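Local coordinates for protein PA1221 (Pseudomonas aeruginosa, PDB 4DG9) that joins an AMP-binding enzyme domain of the ANL superfamily and a phosphopantetheine-attachment (carrier) domain in one polypeptide chain, at residues A[207-212]-A[230-235]; A[255-260]-A[276-281]; A[304-309]-A[318-323]. All coordinates share one frame; numbering follows the deposited sequence.

Contact 1: A[207-212]-A[230-235]. With DG9 (5'-({[(2R,3R)-3-amino-2-{[2-({N-[(2R)-2-hydroxy-3,3-dimethyl-4-{[oxido(oxo)phosphonio]oxy}butanoyl]-beta-alanyl}amino)ethyl]sulfanyl}-4-methylpentyl]sulfonyl}amino)-5'-deoxyadenosine), chain B.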
# COMPACT_ATOMS: atom_id res chain seq x y z
N PHE A 207 11.92 -11.03 6.29
CA PHE A 207 10.88 -10.34 5.56
C PHE A 207 11.19 -8.87 5.40
O PHE A 207 11.44 -8.17 6.37
CB PHE A 207 9.53 -10.53 6.24
CG PHE A 207 8.40 -10.71 5.28
CD1 PHE A 207 7.50 -11.76 5.42
CD2 PHE A 207 8.24 -9.84 4.21
CE1 PHE A 207 6.48 -11.94 4.50
CE2 PHE A 207 7.22 -10.02 3.29
CZ PHE A 207 6.34 -11.06 3.43
N LEU A 208 11.18 -8.41 4.16
CA LEU A 208 11.43 -7.00 3.87
C LEU A 208 10.28 -6.13 4.38
O LEU A 208 9.11 -6.37 4.05
CB LEU A 208 11.62 -6.81 2.37
CG LEU A 208 11.59 -5.36 1.89
CD1 LEU A 208 12.88 -4.65 2.30
CD2 LEU A 208 11.40 -5.33 0.39
N VAL A 209 10.60 -5.13 5.19
CA VAL A 209 9.58 -4.23 5.70
C VAL A 209 9.73 -2.90 4.98
O VAL A 209 10.68 -2.15 5.20
CB VAL A 209 9.69 -4.01 7.22
CG1 VAL A 209 8.59 -3.07 7.68
CG2 VAL A 209 9.63 -5.36 7.97
N ASN A 210 8.78 -2.66 4.10
CA ASN A 210 8.86 -1.62 3.09
C ASN A 210 7.56 -0.81 2.98
O ASN A 210 7.56 0.41 2.90
CB ASN A 210 9.27 -2.21 1.76
CG ASN A 210 9.53 -1.16 0.73
OD1 ASN A 210 10.29 -0.21 0.97
ND2 ASN A 210 8.89 -1.31 -0.42
N SER A 211 6.46 -1.54 2.81
CA SER A 211 5.15 -0.96 2.55
C SER A 211 4.70 0.13 3.53
O SER A 211 4.98 0.05 4.72
CB SER A 211 4.10 -2.06 2.46
OG SER A 211 4.40 -2.89 1.36
N PRO A 212 3.99 1.15 3.02
CA PRO A 212 3.46 2.22 3.86
C PRO A 212 2.52 1.70 4.96
O PRO A 212 1.62 0.93 4.70
CB PRO A 212 2.72 3.13 2.87
CG PRO A 212 2.50 2.30 1.66
CD PRO A 212 3.69 1.39 1.59
N GLY A 230 10.65 -15.18 12.68
CA GLY A 230 11.55 -14.66 11.67
C GLY A 230 12.06 -13.26 11.99
O GLY A 230 11.84 -12.72 13.09
N CYS A 231 12.74 -12.66 11.01
CA CYS A 231 13.34 -11.36 11.18
C CYS A 231 12.72 -10.34 10.24
O CYS A 231 12.55 -10.62 9.06
CB CYS A 231 14.85 -11.43 10.92
SG CYS A 231 15.70 -9.81 10.99
N CYS A 232 12.39 -9.16 10.77
CA CYS A 232 12.00 -8.03 9.95
C CYS A 232 13.23 -7.27 9.50
O CYS A 232 14.02 -6.78 10.31
CB CYS A 232 11.10 -7.08 10.74
SG CYS A 232 9.50 -7.76 11.14
N VAL A 233 13.39 -7.16 8.19
CA VAL A 233 14.51 -6.46 7.61
C VAL A 233 13.96 -5.15 7.11
O VAL A 233 13.33 -5.10 6.06
CB VAL A 233 15.08 -7.27 6.42
CG1 VAL A 233 16.26 -6.55 5.80
CG2 VAL A 233 15.49 -8.66 6.90
N LEU A 234 14.24 -4.07 7.84
CA LEU A 234 13.61 -2.77 7.60
C LEU A 234 14.28 -2.04 6.47
O LEU A 234 15.50 -1.99 6.41
CB LEU A 234 13.72 -1.91 8.85
CG LEU A 234 13.19 -2.50 10.17
CD1 LEU A 234 13.16 -1.45 11.29
CD2 LEU A 234 11.80 -3.09 9.96
N ASN A 235 13.50 -1.41 5.60
CA ASN A 235 14.17 -0.57 4.63
C ASN A 235 14.29 0.81 5.25
O ASN A 235 13.36 1.61 5.25
CB ASN A 235 13.34 -0.49 3.35
CG ASN A 235 13.86 0.56 2.37
OD1 ASN A 235 14.97 1.05 2.51
ND2 ASN A 235 13.04 0.92 1.39
C DG9 B . -4.62 -3.62 -0.12
N DG9 B . -7.19 -2.72 -2.33
S DG9 B . -6.91 -2.17 -0.86
C1 DG9 B . -6.12 -3.33 0.01
N1 DG9 B . -5.56 -8.61 -8.44
O1 DG9 B . -10.81 -5.08 -3.67
C2 DG9 B . -6.48 -7.74 -8.88
N2 DG9 B . -4.73 -5.72 1.15
O2 DG9 B . -10.26 -4.30 -6.24
C3 DG9 B . -8.06 -3.87 -2.44
N3 DG9 B . -7.01 -6.78 -8.10
O3 DG9 B . 3.40 6.38 -6.11
C4 DG9 B . -6.60 -6.67 -6.80
C5 DG9 B . -5.65 -7.55 -6.32
C6 DG9 B . -5.13 -8.54 -7.16
N6 DG9 B . -4.20 -9.43 -6.73
N7 DG9 B . -5.45 -7.22 -5.02
C8 DG9 B . -6.24 -6.16 -4.72
N9 DG9 B . -6.94 -5.83 -5.81
CA DG9 B . -4.52 -5.16 -0.22
CB DG9 B . -3.26 -5.77 -0.83
C1' DG9 B . -7.92 -4.72 -5.89
S1P DG9 B . -3.75 -2.75 -1.40
C2' DG9 B . -9.34 -5.23 -5.64
P2A DG9 B . 4.76 6.82 -5.59
C2P DG9 B . -2.12 -2.58 -0.74
O2P DG9 B . -6.26 -0.89 -0.91
C3' DG9 B . -9.45 -5.19 -4.13
C3P DG9 B . -1.86 -1.26 -0.02
O3P DG9 B . -8.19 -2.04 -0.23
C4' DG9 B . -8.67 -3.92 -3.83
O4' DG9 B . -7.65 -3.81 -4.83
O4A DG9 B . 4.82 8.03 -4.68
N4P DG9 B . -1.27 -0.28 -0.92
C5P DG9 B . -0.05 0.22 -0.77
O5P DG9 B . 0.74 -0.14 0.09
O6A DG9 B . 5.46 5.60 -4.80
C6P DG9 B . 0.35 1.28 -1.76
C7P DG9 B . 1.50 0.75 -2.61
N8P DG9 B . 2.13 1.79 -3.40
C9P DG9 B . 3.11 2.54 -2.90
O9P DG9 B . 3.54 2.38 -1.77
CAP DG9 B . 3.69 3.60 -3.79
OAP DG9 B . 2.90 3.73 -4.97
CBP DG9 B . 5.14 3.32 -4.17
CCP DG9 B . 5.55 4.27 -5.30
CDP DG9 B . 5.97 3.61 -2.94
CEP DG9 B . 5.35 1.87 -4.59
CG1 DG9 B . -2.12 -5.96 0.16
CG2 DG9 B . -3.62 -7.12 -1.44

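Contact 2: A[255-260]-A[276-281]. With DG9 (5'-({[(2R,3R)-3-amino-2-{[2-({N-[(2R)-2-hydroxy-3,3-dimethyl-4-{[oxido(oxo)phosphonio]oxy}butanoyl]-beta-alanyl}amino)ethyl]sulfanyl}-4-methylpentyl]sulfonyl}amino)-5'-deoxyadenosine), chain B.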
# COMPACT_ATOMS: atom_id res chain seq x y z
N ASP A 255 14.91 -12.54 2.48
CA ASP A 255 14.51 -13.60 1.54
C ASP A 255 13.04 -13.58 1.08
O ASP A 255 12.61 -14.39 0.25
CB ASP A 255 14.88 -14.97 2.09
CG ASP A 255 14.10 -15.33 3.32
OD1 ASP A 255 13.01 -14.76 3.53
OD2 ASP A 255 14.58 -16.20 4.08
N SER A 256 12.25 -12.68 1.66
CA SER A 256 10.81 -12.70 1.49
C SER A 256 10.33 -11.28 1.39
O SER A 256 10.76 -10.41 2.15
CB SER A 256 10.15 -13.38 2.70
OG SER A 256 10.57 -14.73 2.84
N ALA A 257 9.42 -11.01 0.45
CA ALA A 257 9.00 -9.64 0.24
C ALA A 257 7.61 -9.51 -0.36
O ALA A 257 7.12 -10.43 -1.02
CB ALA A 257 10.02 -8.91 -0.63
N TRP A 258 6.97 -8.36 -0.13
CA TRP A 258 5.76 -7.97 -0.84
C TRP A 258 6.08 -6.75 -1.69
O TRP A 258 6.83 -5.89 -1.27
CB TRP A 258 4.63 -7.62 0.14
CG TRP A 258 3.56 -6.81 -0.51
CD1 TRP A 258 3.50 -5.44 -0.59
CD2 TRP A 258 2.41 -7.30 -1.21
NE1 TRP A 258 2.39 -5.06 -1.28
CE2 TRP A 258 1.70 -6.18 -1.68
CE3 TRP A 258 1.92 -8.57 -1.49
CZ2 TRP A 258 0.52 -6.30 -2.42
CZ3 TRP A 258 0.74 -8.69 -2.21
CH2 TRP A 258 0.05 -7.56 -2.67
N LEU A 259 5.55 -6.70 -2.91
CA LEU A 259 5.72 -5.52 -3.75
C LEU A 259 4.42 -5.28 -4.46
O LEU A 259 3.92 -6.18 -5.12
CB LEU A 259 6.79 -5.78 -4.81
CG LEU A 259 8.19 -6.09 -4.32
CD1 LEU A 259 9.04 -6.48 -5.53
CD2 LEU A 259 8.76 -4.85 -3.65
N THR A 260 3.87 -4.07 -4.36
CA THR A 260 2.62 -3.78 -5.05
C THR A 260 2.86 -4.03 -6.53
O THR A 260 3.98 -3.82 -7.02
CB THR A 260 2.14 -2.33 -4.83
OG1 THR A 260 0.82 -2.18 -5.38
CG2 THR A 260 3.09 -1.32 -5.49
N GLY A 276 16.95 -11.43 -7.58
CA GLY A 276 17.81 -12.52 -7.16
C GLY A 276 18.05 -12.56 -5.66
O GLY A 276 18.29 -11.53 -5.03
N GLY A 277 17.97 -13.75 -5.07
CA GLY A 277 18.20 -13.92 -3.65
C GLY A 277 16.93 -14.09 -2.84
O GLY A 277 16.97 -14.56 -1.70
N LEU A 278 15.80 -13.67 -3.40
CA LEU A 278 14.51 -13.83 -2.74
C LEU A 278 14.06 -15.28 -2.92
O LEU A 278 14.17 -15.81 -4.01
CB LEU A 278 13.46 -12.86 -3.33
CG LEU A 278 13.61 -11.33 -3.11
CD1 LEU A 278 12.54 -10.52 -3.86
CD2 LEU A 278 13.63 -10.93 -1.64
N ARG A 279 13.63 -15.93 -1.84
CA ARG A 279 12.95 -17.22 -1.94
C ARG A 279 11.46 -17.01 -2.21
O ARG A 279 10.83 -17.76 -2.96
CB ARG A 279 13.14 -18.08 -0.68
CG ARG A 279 14.58 -18.30 -0.27
CD ARG A 279 14.69 -19.32 0.88
NE ARG A 279 14.05 -18.86 2.12
CZ ARG A 279 12.89 -19.32 2.60
NH1 ARG A 279 12.22 -20.25 1.93
NH2 ARG A 279 12.40 -18.84 3.74
N GLN A 280 10.89 -16.00 -1.56
CA GLN A 280 9.45 -15.80 -1.62
C GLN A 280 9.09 -14.36 -1.95
O GLN A 280 9.54 -13.40 -1.29
CB GLN A 280 8.81 -16.18 -0.30
CG GLN A 280 9.08 -17.59 0.14
CD GLN A 280 8.33 -17.96 1.39
OE1 GLN A 280 7.54 -18.90 1.39
NE2 GLN A 280 8.57 -17.23 2.47
N LEU A 281 8.23 -14.21 -2.95
CA LEU A 281 7.80 -12.90 -3.36
C LEU A 281 6.29 -12.90 -3.56
O LEU A 281 5.74 -13.78 -4.23
CB LEU A 281 8.53 -12.47 -4.63
CG LEU A 281 8.00 -11.25 -5.38
CD1 LEU A 281 8.01 -10.06 -4.46
CD2 LEU A 281 8.84 -10.98 -6.60
C DG9 B . -4.62 -3.62 -0.12
N DG9 B . -7.19 -2.72 -2.33
S DG9 B . -6.91 -2.17 -0.86
C1 DG9 B . -6.12 -3.33 0.01
N1 DG9 B . -5.56 -8.61 -8.44
O1 DG9 B . -10.81 -5.08 -3.67
C2 DG9 B . -6.48 -7.74 -8.88
N2 DG9 B . -4.73 -5.72 1.15
O2 DG9 B . -10.26 -4.30 -6.24
C3 DG9 B . -8.06 -3.87 -2.44
N3 DG9 B . -7.01 -6.78 -8.10
O3 DG9 B . 3.40 6.38 -6.11
C4 DG9 B . -6.60 -6.67 -6.80
C5 DG9 B . -5.65 -7.55 -6.32
C6 DG9 B . -5.13 -8.54 -7.16
N6 DG9 B . -4.20 -9.43 -6.73
N7 DG9 B . -5.45 -7.22 -5.02
C8 DG9 B . -6.24 -6.16 -4.72
N9 DG9 B . -6.94 -5.83 -5.81
CA DG9 B . -4.52 -5.16 -0.22
CB DG9 B . -3.26 -5.77 -0.83
C1' DG9 B . -7.92 -4.72 -5.89
S1P DG9 B . -3.75 -2.75 -1.40
C2' DG9 B . -9.34 -5.23 -5.64
P2A DG9 B . 4.76 6.82 -5.59
C2P DG9 B . -2.12 -2.58 -0.74
O2P DG9 B . -6.26 -0.89 -0.91
C3' DG9 B . -9.45 -5.19 -4.13
C3P DG9 B . -1.86 -1.26 -0.02
O3P DG9 B . -8.19 -2.04 -0.23
C4' DG9 B . -8.67 -3.92 -3.83
O4' DG9 B . -7.65 -3.81 -4.83
O4A DG9 B . 4.82 8.03 -4.68
N4P DG9 B . -1.27 -0.28 -0.92
C5P DG9 B . -0.05 0.22 -0.77
O5P DG9 B . 0.74 -0.14 0.09
O6A DG9 B . 5.46 5.60 -4.80
C6P DG9 B . 0.35 1.28 -1.76
C7P DG9 B . 1.50 0.75 -2.61
N8P DG9 B . 2.13 1.79 -3.40
C9P DG9 B . 3.11 2.54 -2.90
O9P DG9 B . 3.54 2.38 -1.77
CAP DG9 B . 3.69 3.60 -3.79
OAP DG9 B . 2.90 3.73 -4.97
CBP DG9 B . 5.14 3.32 -4.17
CCP DG9 B . 5.55 4.27 -5.30
CDP DG9 B . 5.97 3.61 -2.94
CEP DG9 B . 5.35 1.87 -4.59
CG1 DG9 B . -2.12 -5.96 0.16
CG2 DG9 B . -3.62 -7.12 -1.44

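Contact 3: A[304-309]-A[318-323]. With DG9 (5'-({[(2R,3R)-3-amino-2-{[2-({N-[(2R)-2-hydroxy-3,3-dimethyl-4-{[oxido(oxo)phosphonio]oxy}butanoyl]-beta-alanyl}amino)ethyl]sulfanyl}-4-methylpentyl]sulfonyl}amino)-5'-deoxyadenosine), chain B.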
# COMPACT_ATOMS: atom_id res chain seq x y z
N HIS A 304 9.31 -18.61 -5.42
CA HIS A 304 7.95 -18.91 -5.04
C HIS A 304 7.21 -17.58 -5.10
O HIS A 304 7.40 -16.70 -4.25
CB HIS A 304 7.93 -19.46 -3.61
CG HIS A 304 6.56 -19.72 -3.06
ND1 HIS A 304 5.87 -20.89 -3.30
CD2 HIS A 304 5.76 -18.96 -2.27
CE1 HIS A 304 4.70 -20.84 -2.69
NE2 HIS A 304 4.61 -19.68 -2.05
N LEU A 305 6.36 -17.43 -6.10
CA LEU A 305 5.74 -16.16 -6.36
C LEU A 305 4.25 -16.31 -6.11
O LEU A 305 3.67 -17.32 -6.46
CB LEU A 305 6.02 -15.70 -7.79
CG LEU A 305 5.46 -14.33 -8.19
CD1 LEU A 305 6.24 -13.19 -7.54
CD2 LEU A 305 5.44 -14.15 -9.70
N VAL A 306 3.64 -15.31 -5.49
CA VAL A 306 2.24 -15.40 -5.09
C VAL A 306 1.49 -14.15 -5.50
O VAL A 306 1.98 -13.02 -5.33
CB VAL A 306 2.11 -15.55 -3.56
CG1 VAL A 306 0.65 -15.70 -3.14
CG2 VAL A 306 2.97 -16.70 -3.05
N ASN A 307 0.29 -14.34 -6.04
CA ASN A 307 -0.63 -13.24 -6.27
C ASN A 307 -1.58 -13.14 -5.07
O ASN A 307 -2.44 -14.01 -4.86
CB ASN A 307 -1.43 -13.55 -7.53
CG ASN A 307 -2.29 -12.42 -7.96
OD1 ASN A 307 -2.20 -11.32 -7.42
ND2 ASN A 307 -3.15 -12.66 -8.96
N GLY A 308 -1.37 -12.11 -4.24
CA GLY A 308 -2.27 -11.85 -3.13
C GLY A 308 -3.40 -10.90 -3.49
O GLY A 308 -3.16 -9.85 -4.07
N TYR A 309 -4.60 -11.21 -3.03
CA TYR A 309 -5.74 -10.33 -3.29
C TYR A 309 -6.49 -10.06 -1.99
O TYR A 309 -6.71 -10.97 -1.17
CB TYR A 309 -6.68 -10.95 -4.35
CG TYR A 309 -8.13 -10.50 -4.21
CD1 TYR A 309 -8.62 -9.44 -4.94
CD2 TYR A 309 -8.99 -11.13 -3.32
CE1 TYR A 309 -9.93 -9.00 -4.79
CE2 TYR A 309 -10.31 -10.70 -3.17
CZ TYR A 309 -10.77 -9.63 -3.91
OH TYR A 309 -12.09 -9.20 -3.77
N THR A 318 -7.50 -11.92 1.10
CA THR A 318 -8.74 -12.69 1.02
C THR A 318 -8.45 -13.99 0.28
O THR A 318 -8.67 -15.09 0.79
CB THR A 318 -9.87 -11.91 0.31
OG1 THR A 318 -10.19 -10.72 1.07
CG2 THR A 318 -11.13 -12.77 0.18
N CYS A 319 -7.97 -13.84 -0.95
CA CYS A 319 -7.47 -14.96 -1.73
C CYS A 319 -6.01 -14.78 -2.11
O CYS A 319 -5.53 -13.65 -2.31
CB CYS A 319 -8.31 -15.14 -2.99
SG CYS A 319 -10.08 -15.18 -2.65
N CYS A 320 -5.31 -15.90 -2.23
CA CYS A 320 -3.94 -15.91 -2.73
C CYS A 320 -3.77 -17.07 -3.68
O CYS A 320 -4.42 -18.10 -3.53
CB CYS A 320 -2.94 -16.08 -1.58
SG CYS A 320 -2.76 -14.67 -0.49
N HIS A 321 -2.87 -16.90 -4.65
CA HIS A 321 -2.60 -17.95 -5.63
C HIS A 321 -1.10 -18.07 -5.86
O HIS A 321 -0.44 -17.10 -6.21
CB HIS A 321 -3.29 -17.62 -6.95
CG HIS A 321 -2.95 -18.56 -8.07
ND1 HIS A 321 -3.30 -19.90 -8.05
CD2 HIS A 321 -2.32 -18.35 -9.25
CE1 HIS A 321 -2.88 -20.47 -9.17
NE2 HIS A 321 -2.28 -19.56 -9.91
N VAL A 322 -0.57 -19.27 -5.67
CA VAL A 322 0.82 -19.54 -6.00
C VAL A 322 0.90 -19.72 -7.50
O VAL A 322 0.16 -20.52 -8.07
CB VAL A 322 1.34 -20.79 -5.28
CG1 VAL A 322 2.77 -21.12 -5.72
CG2 VAL A 322 1.29 -20.58 -3.79
N VAL A 323 1.79 -18.97 -8.14
CA VAL A 323 1.89 -18.95 -9.59
C VAL A 323 2.61 -20.17 -10.15
O VAL A 323 3.59 -20.62 -9.56
CB VAL A 323 2.58 -17.67 -10.06
CG1 VAL A 323 2.61 -17.62 -11.60
CG2 VAL A 323 1.86 -16.45 -9.47
C DG9 B . -4.62 -3.62 -0.12
N DG9 B . -7.19 -2.72 -2.33
S DG9 B . -6.91 -2.17 -0.86
C1 DG9 B . -6.12 -3.33 0.01
N1 DG9 B . -5.56 -8.61 -8.44
O1 DG9 B . -10.81 -5.08 -3.67
C2 DG9 B . -6.48 -7.74 -8.88
N2 DG9 B . -4.73 -5.72 1.15
O2 DG9 B . -10.26 -4.30 -6.24
C3 DG9 B . -8.06 -3.87 -2.44
N3 DG9 B . -7.01 -6.78 -8.10
O3 DG9 B . 3.40 6.38 -6.11
C4 DG9 B . -6.60 -6.67 -6.80
C5 DG9 B . -5.65 -7.55 -6.32
C6 DG9 B . -5.13 -8.54 -7.16
N6 DG9 B . -4.20 -9.43 -6.73
N7 DG9 B . -5.45 -7.22 -5.02
C8 DG9 B . -6.24 -6.16 -4.72
N9 DG9 B . -6.94 -5.83 -5.81
CA DG9 B . -4.52 -5.16 -0.22
CB DG9 B . -3.26 -5.77 -0.83
C1' DG9 B . -7.92 -4.72 -5.89
S1P DG9 B . -3.75 -2.75 -1.40
C2' DG9 B . -9.34 -5.23 -5.64
P2A DG9 B . 4.76 6.82 -5.59
C2P DG9 B . -2.12 -2.58 -0.74
O2P DG9 B . -6.26 -0.89 -0.91
C3' DG9 B . -9.45 -5.19 -4.13
C3P DG9 B . -1.86 -1.26 -0.02
O3P DG9 B . -8.19 -2.04 -0.23
C4' DG9 B . -8.67 -3.92 -3.83
O4' DG9 B . -7.65 -3.81 -4.83
O4A DG9 B . 4.82 8.03 -4.68
N4P DG9 B . -1.27 -0.28 -0.92
C5P DG9 B . -0.05 0.22 -0.77
O5P DG9 B . 0.74 -0.14 0.09
O6A DG9 B . 5.46 5.60 -4.80
C6P DG9 B . 0.35 1.28 -1.76
C7P DG9 B . 1.50 0.75 -2.61
N8P DG9 B . 2.13 1.79 -3.40
C9P DG9 B . 3.11 2.54 -2.90
O9P DG9 B . 3.54 2.38 -1.77
CAP DG9 B . 3.69 3.60 -3.79
OAP DG9 B . 2.90 3.73 -4.97
CBP DG9 B . 5.14 3.32 -4.17
CCP DG9 B . 5.55 4.27 -5.30
CDP DG9 B . 5.97 3.61 -2.94
CEP DG9 B . 5.35 1.87 -4.59
CG1 DG9 B . -2.12 -5.96 0.16
CG2 DG9 B . -3.62 -7.12 -1.44
O HOH W 1 5.51 -19.58 -8.13

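Contact 1: A[207-212]-A[230-235]
Val209 and Leu234 lie side by side on neighbouring parallel strands, their side chains pointing the same way. They belong to a beta-alpha-beta unit, in which strand 206-209 leads through helix 217-226 into strand 231-234 of a mixed sheet. Starting at the branch point, Val209 CB meets Leu234 CD2 at 3.6 Å. One methyl, CG1, stands opposite the backbone N (chi1 180°) and touches the same Leu234 CD2, at 3.9 Å. The other methyl, CG2, is turned back beside the N; it reaches Cys232 CB at 3.6 Å and again brushes Leu234 CD2. Val209 therefore touches two alternate residues of the partner strand, Cys232 and Leu234. On this face Val209 and Cys232 also pack against helix 217-226, while Leu208, on the other face, rests on helix 242-250.

The backbones are stitched in the usual parallel way: Val233 gives its N to Phe207 O and its O to Val209 N, both at 2.9 Å. Further along, Val209 O takes the N of Asn235, just as the strands run out into loop. There the pairing passes to side chains. Asn210 and Asn235 extend in the same direction with their amide planes 28° apart. Leu237 N bonds Asn235 OD1, and Gly238 O takes a hydrogen of its ND2, which fixes the amide's rotation. Pro212 lies beyond, next to DG9. Across the contact, Asn235 ND2 donates to Asn210 OD1 at 3.0 Å, with the acceptor lying in the plane of the Asn235 amide.

Contact 2: A[255-260]-A[276-281]
This is the opening of a parallel strand pair, at the ends where strands 256-260 and 280-284 come together, with Ser256 and Gln280 on one face, Ala257 and Leu281 on the other, and an Asp255-Arg279 salt bridge at the entrance. Asp255 carries much of the contact. Its carbonyl O accepts two backbone donors, Arg279 N at 2.8 Å and Gln280 N at 3.0 Å; the second is the straighter bond. The pairing then steps to Gln280 O, which receives Ala257 N.

The side chain of Asp255 takes the crowded position between its own N and carbonyl carbon (chi1 66°), which lays it alongside Arg279. OD2 meets the edge of the guanidinium, near its plane, and is shared by NE at 3.3 Å and NH2 at 3.4 Å. Both bonds are weak, and the carboxylate and guanidinium planes stand almost perpendicular, so this salt bridge is a shared single oxygen and not a flat two-oxygen pairing. The other oxygen, OD1, takes the hydroxyl hydrogen of Ser256 from above the carboxylate plane, and also Arg206 N. Ser256 OG in turn accepts Gln280 NE2 at 3.2 Å, the OG lying in the amide plane. Gln280 OE1 is held by Ala200 N, so both ends of that buried amide are engaged.

On the face that carries Leu281, its CD1 packs beside Ala257 O and meets Leu259 CD1 at 3.9 Å, the two side chains crossing at about a right angle. Leu259 and Leu281 both rest on Phe264 of helix 261-270, which links the two strands as a beta-alpha-beta crossover, while strand 304-309 flanks strand 280-284 on its far side.

Contact 3: A[304-309]-A[318-323]
Tyr309 and Thr318 lie side by side and point the same way, with Thr318 CB 3.7 Å from Tyr309 CE2, oblique to the ring. Cys319 N comes to the ring's edge in its plane, and Cys319 SG stands obliquely to the ring in a sulfur-aromatic contact. Tyr309 CG is swung opposite its N (chi1 153°), which brings CD1 to 3.8 Å from C5 of the DG9 adenine; the phenol OH bonds Asp402. Asn307 is set the same way (chi1 -173°): its OD1 takes the adenine N6 at 2.8 Å, and ND2 is held by Pro334 O, so the amide cannot readily flip. Gly308 O accepts the same N6 at 2.9 Å.

These side chains stand on a beta hairpin of strands 304-309 and 319-322, with a classic beta bulge at its loop end: Thr318 and Cys319 both face Tyr309, giving their N atoms to its one carbonyl O. Beyond the Gly308-Cys320 pair, Asn307 and His321 form a hydrogen-bonded pair. Thr318 OG1 is hydrogen-bonded to Asn314, and His321 NE2 to Asp327.

At the far end the His304 side chain crosses that of Val322 at about a right angle, CE1 being 3.6 Å from each of its methyls, while NE2 binds Phe198 O. Val323 N bonds Leu305 O, and a water joins Leu305 N to Val323 O.

The three contacts follow one another along the chain and step toward the adenine end of DG9. Contacts 1 and 2 have centres 11 Å apart and join edge to edge: Leu208 N lies 2.9 Å from Ser256 O, a probable hydrogen bond between the outer strands of two sheets. Contact 2 passes directly into contact 3, its centre 13 Å away, since strand 280-284 pairs with strand 304-309; Leu281 O and Val306 N are 2.9 Å apart. Contacts 1 and 3 do not touch. DG9 spans all three: Pro212 and Thr260 border its pantetheine arm, Trp258 its isopropyl branch, and contact 3 holds the adenine.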